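Local coordinates for protein proline dehydrogenase (PDB 3HAZ) that probably oxidises proline to glutamate in two steps, joining an FAD-dependent proline dehydrogenase and an NAD-dependent aldehyde dehydrogenase in one chain, at residues 608-613 with 660-665; 584-589 with 613-618; 601-606 with 829-834. All blocks are in the same frame, centred on the assembly; numbering follows the deposited sequence.

Interaction 1 (608-613 with 660-665); sequences LSELRE and NFPLAI. With NAD (nicotinamide-adenine-dinucleotide), chain D.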
loop_
_atom_site.group_PDB
_atom_site.type_symbol
_atom_site.label_atom_id
_atom_site.label_comp_id
_atom_site.label_asym_id
_atom_site.label_seq_id
_atom_site.Cartn_x
_atom_site.Cartn_y
_atom_site.Cartn_z
ATOM N N LEU A 608 -27.256 -37.088 -0.075
ATOM C CA LEU A 608 -26.148 -36.358 -0.678
ATOM C C LEU A 608 -25.887 -35.043 0.064
ATOM O O LEU A 608 -24.741 -34.685 0.348
ATOM C CB LEU A 608 -26.440 -36.079 -2.148
ATOM C CG LEU A 608 -25.486 -35.108 -2.835
ATOM C CD1 LEU A 608 -24.072 -35.665 -2.813
ATOM C CD2 LEU A 608 -25.944 -34.838 -4.259
ATOM N N SER A 609 -26.961 -34.326 0.370
ATOM C CA SER A 609 -26.848 -33.078 1.109
ATOM C C SER A 609 -26.216 -33.280 2.492
ATOM O O SER A 609 -25.410 -32.460 2.929
ATOM C CB SER A 609 -28.216 -32.408 1.247
ATOM O OG SER A 609 -28.168 -31.378 2.213
ATOM N N GLU A 610 -26.579 -34.361 3.180
ATOM C CA GLU A 610 -25.992 -34.630 4.489
ATOM C C GLU A 610 -24.512 -34.997 4.354
ATOM O O GLU A 610 -23.681 -34.550 5.146
ATOM C CB GLU A 610 -26.754 -35.717 5.258
ATOM C CG GLU A 610 -26.076 -36.072 6.581
ATOM C CD GLU A 610 -26.967 -36.806 7.573
ATOM O OE1 GLU A 610 -28.051 -37.300 7.190
ATOM O OE2 GLU A 610 -26.568 -36.896 8.752
ATOM N N LEU A 611 -24.187 -35.807 3.348
ATOM C CA LEU A 611 -22.790 -36.136 3.072
ATOM C C LEU A 611 -21.975 -34.854 2.869
ATOM O O LEU A 611 -20.925 -34.682 3.482
ATOM C CB LEU A 611 -22.668 -37.067 1.858
ATOM C CG LEU A 611 -21.275 -37.612 1.483
ATOM C CD1 LEU A 611 -20.385 -36.536 0.862
ATOM C CD2 LEU A 611 -20.583 -38.242 2.679
ATOM N N ARG A 612 -22.463 -33.959 2.014
ATOM C CA ARG A 612 -21.795 -32.675 1.799
ATOM C C ARG A 612 -21.598 -31.914 3.114
ATOM O O ARG A 612 -20.515 -31.404 3.391
ATOM C CB ARG A 612 -22.565 -31.801 0.794
ATOM C CG ARG A 612 -22.449 -32.246 -0.667
ATOM C CD ARG A 612 -23.033 -31.200 -1.612
ATOM N NE ARG A 612 -22.238 -29.973 -1.625
ATOM C CZ ARG A 612 -22.687 -28.788 -2.033
ATOM N NH1 ARG A 612 -23.936 -28.655 -2.462
ATOM N NH2 ARG A 612 -21.887 -27.727 -2.004
ATOM N N GLU A 613 -22.658 -31.841 3.915
ATOM C CA GLU A 613 -22.630 -31.125 5.188
ATOM C C GLU A 613 -21.569 -31.691 6.139
ATOM O O GLU A 613 -20.876 -30.941 6.832
ATOM C CB GLU A 613 -24.012 -31.195 5.848
ATOM C CG GLU A 613 -24.153 -30.370 7.116
ATOM C CD GLU A 613 -25.518 -30.525 7.763
ATOM O OE1 GLU A 613 -26.374 -31.216 7.178
ATOM O OE2 GLU A 613 -25.735 -29.957 8.856
ATOM N N ASN A 660 -31.716 -38.114 13.056
ATOM C CA ASN A 660 -32.205 -37.453 11.844
ATOM C C ASN A 660 -31.101 -36.908 10.934
ATOM O O ASN A 660 -31.300 -36.772 9.724
ATOM C CB ASN A 660 -33.240 -36.374 12.175
ATOM C CG ASN A 660 -32.647 -35.202 12.931
ATOM O OD1 ASN A 660 -31.691 -35.354 13.689
ATOM N ND2 ASN A 660 -33.229 -34.021 12.738
ATOM N N PHE A 661 -29.948 -36.599 11.528
ATOM C CA PHE A 661 -28.723 -36.322 10.778
ATOM C C PHE A 661 -27.602 -37.151 11.390
ATOM O O PHE A 661 -26.717 -36.618 12.060
ATOM C CB PHE A 661 -28.382 -34.834 10.808
ATOM C CG PHE A 661 -29.342 -33.980 10.017
ATOM C CD1 PHE A 661 -30.421 -33.367 10.636
ATOM C CD2 PHE A 661 -29.172 -33.804 8.653
ATOM C CE1 PHE A 661 -31.302 -32.586 9.912
ATOM C CE2 PHE A 661 -30.052 -33.025 7.922
ATOM C CZ PHE A 661 -31.115 -32.416 8.551
ATOM N N PRO A 662 -27.651 -38.470 11.154
ATOM C CA PRO A 662 -26.849 -39.495 11.829
ATOM C C PRO A 662 -25.382 -39.391 11.471
ATOM O O PRO A 662 -24.538 -39.959 12.161
ATOM C CB PRO A 662 -27.404 -40.816 11.267
ATOM C CG PRO A 662 -28.580 -40.473 10.441
ATOM C CD PRO A 662 -28.473 -39.032 10.071
ATOM N N LEU A 663 -25.085 -38.698 10.379
ATOM C CA LEU A 663 -23.706 -38.536 9.945
ATOM C C LEU A 663 -23.172 -37.130 10.203
ATOM O O LEU A 663 -22.131 -36.970 10.838
ATOM C CB LEU A 663 -23.553 -38.889 8.464
ATOM C CG LEU A 663 -22.151 -38.624 7.915
ATOM C CD1 LEU A 663 -21.164 -39.527 8.615
ATOM C CD2 LEU A 663 -22.098 -38.827 6.400
ATOM N N ALA A 664 -23.884 -36.113 9.722
ATOM C CA ALA A 664 -23.349 -34.747 9.740
ATOM C C ALA A 664 -23.325 -34.119 11.129
ATOM O O ALA A 664 -22.345 -33.485 11.508
ATOM C CB ALA A 664 -24.099 -33.847 8.754
ATOM N N ILE A 665 -24.405 -34.281 11.880
ATOM C CA ILE A 665 -24.465 -33.731 13.225
ATOM C C ILE A 665 -23.567 -34.549 14.134
ATOM O O ILE A 665 -22.900 -34.008 15.018
ATOM C CB ILE A 665 -25.904 -33.719 13.765
ATOM C CG1 ILE A 665 -26.689 -32.587 13.107
ATOM C CG2 ILE A 665 -25.911 -33.548 15.284
ATOM C CD1 ILE A 665 -28.088 -32.444 13.636
HETATM P PA NAD D . -33.764 -37.504 21.832
HETATM O O1A NAD D . -33.885 -36.430 23.065
HETATM O O2A NAD D . -34.906 -38.432 21.866
HETATM O O5B NAD D . -32.336 -38.343 22.040
HETATM C C5B NAD D . -31.216 -38.009 21.231
HETATM C C4B NAD D . -29.912 -38.571 21.819
HETATM O O4B NAD D . -29.784 -38.458 23.287
HETATM C C3B NAD D . -29.679 -40.120 21.588
HETATM O O3B NAD D . -28.461 -40.575 21.084
HETATM C C2B NAD D . -30.253 -40.702 22.877
HETATM O O2B NAD D . -30.178 -42.090 23.118
HETATM C C1B NAD D . -29.693 -39.762 23.854
HETATM N N9A NAD D . -30.422 -39.810 25.130
HETATM C C8A NAD D . -31.715 -40.174 25.330
HETATM N N7A NAD D . -31.991 -40.061 26.724
HETATM C C5A NAD D . -30.814 -39.611 27.366
HETATM C C6A NAD D . -30.526 -39.336 28.698
HETATM N N6A NAD D . -31.558 -39.506 29.709
HETATM N N1A NAD D . -29.288 -38.908 29.053
HETATM C C2A NAD D . -28.309 -38.746 28.087
HETATM N N3A NAD D . -28.590 -39.017 26.775
HETATM C C4A NAD D . -29.847 -39.452 26.415
HETATM O O3 NAD D . -33.670 -36.706 20.359
HETATM P PN NAD D . -33.940 -37.553 18.942
HETATM O O1N NAD D . -35.371 -38.394 19.074
HETATM O O2N NAD D . -32.830 -38.475 18.695
HETATM O O5D NAD D . -34.054 -36.490 17.660
HETATM C C5D NAD D . -35.190 -35.645 17.545
HETATM C C4D NAD D . -35.017 -34.308 18.297
HETATM O O4D NAD D . -33.670 -33.668 18.218
HETATM C C3D NAD D . -36.030 -33.108 18.051
HETATM O O3D NAD D . -36.757 -32.586 19.137
HETATM C C2D NAD D . -35.128 -32.160 17.230
HETATM O O2D NAD D . -35.590 -30.893 16.803
HETATM C C1D NAD D . -33.844 -32.293 17.941
HETATM N N1N NAD D . -32.772 -31.848 17.042
HETATM C C2N NAD D . -32.336 -30.511 17.101
HETATM C C3N NAD D . -31.283 -30.056 16.198
HETATM C C7N NAD D . -30.800 -28.596 16.271
HETATM O O7N NAD D . -29.818 -28.284 15.698
HETATM N N7N NAD D . -31.465 -27.652 17.146
HETATM C C4N NAD D . -30.684 -30.999 15.222
HETATM C C5N NAD D . -31.115 -32.327 15.167
HETATM C C6N NAD D . -32.181 -32.793 16.083
#
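The Phe661 ring meets helix 604-629 with its rim: Glu610 CD lies near the ring plane, 3.9 Å from Phe661 CD2, while the Glu613 carboxylate comes in obliquely, its plane turned 67° from that of the ring. Lys602 also touches the phenyl group and forms a salt bridge with Glu610 OE1. Phe661 belongs to the Pro-Trp-Asn-Phe-Pro sequence of the aldehyde dehydrogenase family, the turn that leads from the NAD-binding sheet into helix 664-675. Glu610 reaches into that turn. With CG anti to the backbone N (chi1 176°) and the chain extended beyond it, the carboxylate reaches across to the start of the helix. There OE2 accepts two backbone bonds, from Leu663 N at 2.8 Å and from Ala664 N at 3.0 Å, the second nearly straight at 171°. The exact place of OE2 is less certain, since the model sets it too close to the Phe661 carbonyl carbon. A carboxylate at the amino end of a helix would be favoured by the helix dipole, and Lys602 probably stabilises its charge further. Glu610 also crosses Pro662 at about a right angle, with OE1 3.4 Å from Pro662 CD. One turn on, Glu613 lays its aliphatic chain and carboxyl carbon along the Ala664 methyl, CD to CB 3.7 Å. Next to Glu610 in the chain, Leu611 lies alongside Leu663, their CD2 atoms in apolar contact. The far side of the turn faces the cofactor. Asn660, held through ND2 by Gln792 O, stands beside the predicted active-site Cys794; in related enzymes this asparagine helps form the oxyanion hole. Its OD1 is 3.4 Å from NAD C5N, and Ile665 CD1 approaches NAD C4N to the same 3.4 Å.

Interaction 2 (584-589 with 613-618); sequences LLESRS and EAADFC. With SO4 (sulfate ion), chain H.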
loop_
_atom_site.group_PDB
_atom_site.type_symbol
_atom_site.label_atom_id
_atom_site.label_comp_id
_atom_site.label_asym_id
_atom_site.label_seq_id
_atom_site.Cartn_x
_atom_site.Cartn_y
_atom_site.Cartn_z
ATOM N N LEU A 584 -11.890 -38.119 2.636
ATOM C CA LEU A 584 -12.302 -39.521 2.600
ATOM C C LEU A 584 -13.825 -39.637 2.461
ATOM O O LEU A 584 -14.333 -40.523 1.773
ATOM C CB LEU A 584 -11.792 -40.269 3.842
ATOM C CG LEU A 584 -10.267 -40.474 3.933
ATOM C CD1 LEU A 584 -9.843 -41.076 5.272
ATOM C CD2 LEU A 584 -9.734 -41.327 2.775
ATOM N N LEU A 585 -14.542 -38.726 3.110
ATOM C CA LEU A 585 -15.997 -38.683 3.032
ATOM C C LEU A 585 -16.494 -38.538 1.599
ATOM O O LEU A 585 -17.331 -39.315 1.142
ATOM C CB LEU A 585 -16.531 -37.527 3.880
ATOM C CG LEU A 585 -16.552 -37.800 5.381
ATOM C CD1 LEU A 585 -16.805 -36.523 6.164
ATOM C CD2 LEU A 585 -17.594 -38.854 5.704
ATOM N N GLU A 586 -15.980 -37.536 0.895
ATOM C CA GLU A 586 -16.418 -37.274 -0.472
ATOM C C GLU A 586 -15.944 -38.386 -1.394
ATOM O O GLU A 586 -16.650 -38.801 -2.314
ATOM C CB GLU A 586 -15.888 -35.927 -0.963
ATOM C CG GLU A 586 -16.287 -34.748 -0.100
ATOM C CD GLU A 586 -16.278 -33.451 -0.880
ATOM O OE1 GLU A 586 -16.915 -33.397 -1.955
ATOM O OE2 GLU A 586 -15.636 -32.488 -0.420
ATOM N N SER A 587 -14.735 -38.864 -1.131
ATOM C CA SER A 587 -14.171 -39.975 -1.875
ATOM C C SER A 587 -15.045 -41.222 -1.754
ATOM O O SER A 587 -15.121 -42.024 -2.682
ATOM C CB SER A 587 -12.758 -40.273 -1.373
ATOM O OG SER A 587 -12.286 -41.484 -1.929
ATOM N N ARG A 588 -15.709 -41.377 -0.610
ATOM C CA ARG A 588 -16.554 -42.544 -0.362
ATOM C C ARG A 588 -18.032 -42.172 -0.238
ATOM O O ARG A 588 -18.809 -42.869 0.419
ATOM C CB ARG A 588 -16.072 -43.292 0.884
ATOM C CG ARG A 588 -14.622 -43.747 0.783
ATOM C CD ARG A 588 -14.048 -44.170 2.130
ATOM N NE ARG A 588 -12.627 -44.487 2.014
ATOM C CZ ARG A 588 -11.843 -44.821 3.034
ATOM N NH1 ARG A 588 -10.563 -45.091 2.823
ATOM N NH2 ARG A 588 -12.336 -44.881 4.263
ATOM N N SER A 589 -18.417 -41.081 -0.892
ATOM C CA SER A 589 -19.776 -40.555 -0.791
ATOM C C SER A 589 -20.860 -41.594 -1.085
ATOM O O SER A 589 -21.903 -41.614 -0.429
ATOM C CB SER A 589 -19.943 -39.358 -1.724
ATOM O OG SER A 589 -19.531 -39.699 -3.036
ATOM N N GLU A 613 -22.658 -31.841 3.915
ATOM C CA GLU A 613 -22.630 -31.125 5.188
ATOM C C GLU A 613 -21.569 -31.691 6.139
ATOM O O GLU A 613 -20.876 -30.941 6.832
ATOM C CB GLU A 613 -24.012 -31.195 5.848
ATOM C CG GLU A 613 -24.153 -30.370 7.116
ATOM C CD GLU A 613 -25.518 -30.525 7.763
ATOM O OE1 GLU A 613 -26.374 -31.216 7.178
ATOM O OE2 GLU A 613 -25.735 -29.957 8.856
ATOM N N ALA A 614 -21.460 -33.016 6.181
ATOM C CA ALA A 614 -20.473 -33.674 7.029
ATOM C C ALA A 614 -19.065 -33.233 6.647
ATOM O O ALA A 614 -18.267 -32.869 7.512
ATOM C CB ALA A 614 -20.605 -35.200 6.934
ATOM N N ALA A 615 -18.769 -33.257 5.350
ATOM C CA ALA A 615 -17.460 -32.827 4.854
ATOM C C ALA A 615 -17.246 -31.336 5.069
ATOM O O ALA A 615 -16.138 -30.906 5.361
ATOM C CB ALA A 615 -17.294 -33.181 3.379
ATOM N N ASP A 616 -18.304 -30.545 4.910
ATOM C CA ASP A 616 -18.216 -29.107 5.169
ATOM C C ASP A 616 -17.871 -28.839 6.641
ATOM O O ASP A 616 -17.071 -27.953 6.953
ATOM C CB ASP A 616 -19.531 -28.401 4.802
ATOM C CG ASP A 616 -19.795 -28.366 3.287
ATOM O OD1 ASP A 616 -18.867 -28.614 2.487
ATOM O OD2 ASP A 616 -20.946 -28.070 2.897
ATOM N N PHE A 617 -18.487 -29.590 7.549
ATOM C CA PHE A 617 -18.187 -29.429 8.968
ATOM C C PHE A 617 -16.689 -29.622 9.218
ATOM O O PHE A 617 -16.060 -28.830 9.914
ATOM C CB PHE A 617 -18.971 -30.421 9.823
ATOM C CG PHE A 617 -20.304 -29.905 10.299
ATOM C CD1 PHE A 617 -21.456 -30.656 10.111
ATOM C CD2 PHE A 617 -20.402 -28.686 10.944
ATOM C CE1 PHE A 617 -22.679 -30.193 10.550
ATOM C CE2 PHE A 617 -21.622 -28.216 11.377
ATOM C CZ PHE A 617 -22.762 -28.970 11.185
ATOM N N CYS A 618 -16.126 -30.681 8.641
ATOM C CA CYS A 618 -14.713 -30.997 8.834
ATOM C C CYS A 618 -13.803 -29.871 8.345
ATOM O O CYS A 618 -12.876 -29.456 9.048
ATOM C CB CYS A 618 -14.352 -32.307 8.129
ATOM S SG CYS A 618 -15.163 -33.778 8.800
HETATM S S SO4 H . -10.040 -44.273 -0.963
HETATM O O1 SO4 H . -9.856 -42.823 -0.927
HETATM O O2 SO4 H . -11.464 -44.592 -0.867
HETATM O O3 SO4 H . -9.503 -44.796 -2.215
HETATM O O4 SO4 H . -9.335 -44.883 0.162
#
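Packing of the last turn of helix 571-587 on helix 604-629 brings Leu585 onto a surface of small residues, Ala614, Ala615 and Cys618. A single methyl does most of the touching: Leu585 CD1 sits 3.9 Å from Ala615 N and 4.1 Å from both Ala614 CB and Cys618 SG. Because the two alanines have only methyl groups, the leucine can come down to the backbone of the other helix, and the CA atoms of Leu585 and Ala615 are 6.3 Å apart. Beside it Glu586 runs its CG over the Ala615 methyl, CG to CB 3.9 Å, before its carboxylate turns to polar partners: OE2 forms a salt bridge with Arg619, and OE1 accepts from Arg517 N. The contact is thus an apolar seam in the helical layer of the aldehyde dehydrogenase fold, where Leu585 also meets Leu667 of helix 664-675 and Leu698 of helix 689-702. Beyond the seam, helix 571-587 ends at Arg588, which leaves helical geometry and at once takes the N-cap position of helix 589-598. Its chain, extended from CG to NE, presents the guanidinium edge to a sulfate, probably from the crystallisation liquor. NE donates to sulfate O2 at 3.1 Å and NH1 to sulfate O4 at 2.9 Å, both bonds almost straight (173° and 175°), while Ser587 OG donates to O1. Leu584 CD2 lies above one face of the guanidinium, offset toward its rim, and NH1 makes a salt bridge with Glu701 of helix 689-702. A methionine in place of Arg588 would probably leave the Glu701 carboxylate without this charge partner and the anion held by Ser587 alone among these residues. At the same helix end Ser589 OG donates back to Glu586 O over 3.1 Å.

Interaction 3 (601-606 with 829-834); sequences GKTLDD and VATHVG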
loop_
_atom_site.group_PDB
_atom_site.type_symbol
_atom_site.label_atom_id
_atom_site.label_comp_id
_atom_site.label_asym_id
_atom_site.label_seq_id
_atom_site.Cartn_x
_atom_site.Cartn_y
_atom_site.Cartn_z
ATOM N N GLY A 601 -33.070 -43.894 6.104
ATOM C CA GLY A 601 -34.307 -43.786 5.347
ATOM C C GLY A 601 -34.420 -42.494 4.552
ATOM O O GLY A 601 -35.523 -42.029 4.250
ATOM N N LYS A 602 -33.279 -41.913 4.200
ATOM C CA LYS A 602 -33.272 -40.625 3.515
ATOM C C LYS A 602 -33.363 -40.773 2.000
ATOM O O LYS A 602 -32.781 -41.694 1.425
ATOM C CB LYS A 602 -32.013 -39.839 3.879
ATOM C CG LYS A 602 -31.917 -39.485 5.352
ATOM C CD LYS A 602 -30.998 -38.297 5.545
ATOM C CE LYS A 602 -31.265 -37.588 6.858
ATOM N NZ LYS A 602 -30.562 -36.262 6.897
ATOM N N THR A 603 -34.091 -39.860 1.359
ATOM C CA THR A 603 -34.114 -39.788 -0.102
ATOM C C THR A 603 -32.728 -39.400 -0.625
ATOM O O THR A 603 -31.874 -38.951 0.139
ATOM C CB THR A 603 -35.181 -38.786 -0.631
ATOM O OG1 THR A 603 -35.083 -37.548 0.083
ATOM C CG2 THR A 603 -36.579 -39.345 -0.443
ATOM N N LEU A 604 -32.506 -39.575 -1.925
ATOM C CA LEU A 604 -31.177 -39.386 -2.496
ATOM C C LEU A 604 -30.622 -37.977 -2.286
ATOM O O LEU A 604 -29.458 -37.816 -1.936
ATOM C CB LEU A 604 -31.155 -39.754 -3.980
ATOM C CG LEU A 604 -29.787 -39.658 -4.662
ATOM C CD1 LEU A 604 -28.762 -40.524 -3.959
ATOM C CD2 LEU A 604 -29.898 -40.047 -6.130
ATOM N N ASP A 605 -31.450 -36.959 -2.491
ATOM C CA ASP A 605 -30.972 -35.589 -2.354
ATOM C C ASP A 605 -30.680 -35.213 -0.904
ATOM O O ASP A 605 -29.768 -34.430 -0.636
ATOM C CB ASP A 605 -31.950 -34.589 -2.969
ATOM C CG ASP A 605 -31.342 -33.211 -3.112
ATOM O OD1 ASP A 605 -30.210 -33.117 -3.638
ATOM O OD2 ASP A 605 -31.985 -32.226 -2.690
ATOM N N ASP A 606 -31.451 -35.771 0.027
ATOM C CA ASP A 606 -31.222 -35.525 1.450
ATOM C C ASP A 606 -29.947 -36.202 1.923
ATOM O O ASP A 606 -29.214 -35.657 2.745
ATOM C CB ASP A 606 -32.400 -36.012 2.289
ATOM C CG ASP A 606 -33.589 -35.084 2.209
ATOM O OD1 ASP A 606 -33.389 -33.877 1.950
ATOM O OD2 ASP A 606 -34.723 -35.560 2.408
ATOM N N VAL A 829 -35.567 -43.281 -6.987
ATOM C CA VAL A 829 -35.182 -41.907 -7.303
ATOM C C VAL A 829 -36.392 -40.969 -7.398
ATOM O O VAL A 829 -36.258 -39.753 -7.278
ATOM C CB VAL A 829 -34.398 -41.853 -8.632
ATOM C CG1 VAL A 829 -35.269 -42.368 -9.780
ATOM C CG2 VAL A 829 -33.903 -40.442 -8.913
ATOM N N ALA A 830 -37.571 -41.539 -7.609
ATOM C CA ALA A 830 -38.783 -40.742 -7.788
ATOM C C ALA A 830 -39.425 -40.351 -6.457
ATOM O O ALA A 830 -40.355 -39.553 -6.427
ATOM C CB ALA A 830 -39.780 -41.495 -8.654
ATOM N N THR A 831 -38.928 -40.914 -5.360
ATOM C CA THR A 831 -39.519 -40.678 -4.044
ATOM C C THR A 831 -39.198 -39.291 -3.511
ATOM O O THR A 831 -38.062 -38.828 -3.602
ATOM C CB THR A 831 -39.044 -41.729 -3.021
ATOM O OG1 THR A 831 -39.483 -43.025 -3.444
ATOM C CG2 THR A 831 -39.617 -41.435 -1.641
ATOM N N HIS A 832 -40.213 -38.632 -2.967
ATOM C CA HIS A 832 -40.059 -37.304 -2.392
ATOM C C HIS A 832 -40.052 -37.402 -0.877
ATOM O O HIS A 832 -39.352 -36.651 -0.196
ATOM C CB HIS A 832 -41.211 -36.388 -2.830
ATOM C CG HIS A 832 -41.181 -36.022 -4.282
ATOM N ND1 HIS A 832 -42.199 -36.348 -5.154
ATOM C CD2 HIS A 832 -40.258 -35.352 -5.013
ATOM C CE1 HIS A 832 -41.901 -35.900 -6.360
ATOM N NE2 HIS A 832 -40.728 -35.292 -6.303
ATOM N N VAL A 833 -40.849 -38.327 -0.357
ATOM C CA VAL A 833 -40.999 -38.481 1.079
ATOM C C VAL A 833 -40.787 -39.928 1.483
ATOM O O VAL A 833 -41.572 -40.803 1.117
ATOM C CB VAL A 833 -42.394 -38.045 1.545
ATOM C CG1 VAL A 833 -42.525 -38.240 3.053
ATOM C CG2 VAL A 833 -42.661 -36.594 1.151
ATOM N N GLY A 834 -39.719 -40.177 2.229
ATOM C CA GLY A 834 -39.416 -41.515 2.699
ATOM C C GLY A 834 -40.125 -41.815 4.006
ATOM O O GLY A 834 -40.954 -41.024 4.464
HETATM O O HOH W 1 -37.332 -35.735 1.414
#
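Thr603 carries the tight part of this contact through one methyl. Its CG2 presses against the loop backbone 3.5 Å from Thr831 O and 3.9 Å from His832 O, and it meets the methyl of Thr831, CG2 to CG2, at 3.9 Å. The torsion explains the choice of branch: OG1 sits between the backbone N and the carbonyl carbon (chi1 48°), which leaves CG2 anti to the carbonyl carbon and facing the loop. Nearby, Gly834 lets the chains pass closely, with Gly601 O 4.2 Å from Gly834 CA; a CB on Gly834 would probably clash with that carbonyl oxygen. Gly601 itself ends helix 589-598 with positive phi, which by itself favours glycine.

The other side is looser and is bridged by water. One water donates to Asp606 OD2 at 2.8 Å and to His832 O at 2.7 Å, linking the Asp606 carboxylate to the backbone carbonyl of His832. Asp606 is also fixed by Arg793 and Ser789. His832 points its CB away from residues 601-606, and its NE2 is hydrogen-bonded to Glu248 OE2, in the proline dehydrogenase part of the chain. The loop between helices 804-819 and 839-855 is thereby set between the start of helix 604-629 and the other catalytic unit, with Leu604 and Val829 both resting on Leu531 of helix 524-536.

All three interactions use helix 604-629, at its start (interaction 3), in its next turns (interaction 1) and further along (interaction 2). Interactions 1 and 2 have centres about 9 Å apart and share Glu613; they also touch where Leu611 CD2 lies 3.8 Å from Leu585 O. Interaction 3 joins interaction 1, about 14 Å away between centres, through the salt bridge of Lys602 NZ with Glu610 OE1 at 2.7 Å. Interactions 2 and 3 do not touch. Interaction 1 alone reaches the NAD pocket, through Asn660 and Ile665, whereas the Ala614 side chain of interaction 2 is about 14 Å from the cofactor.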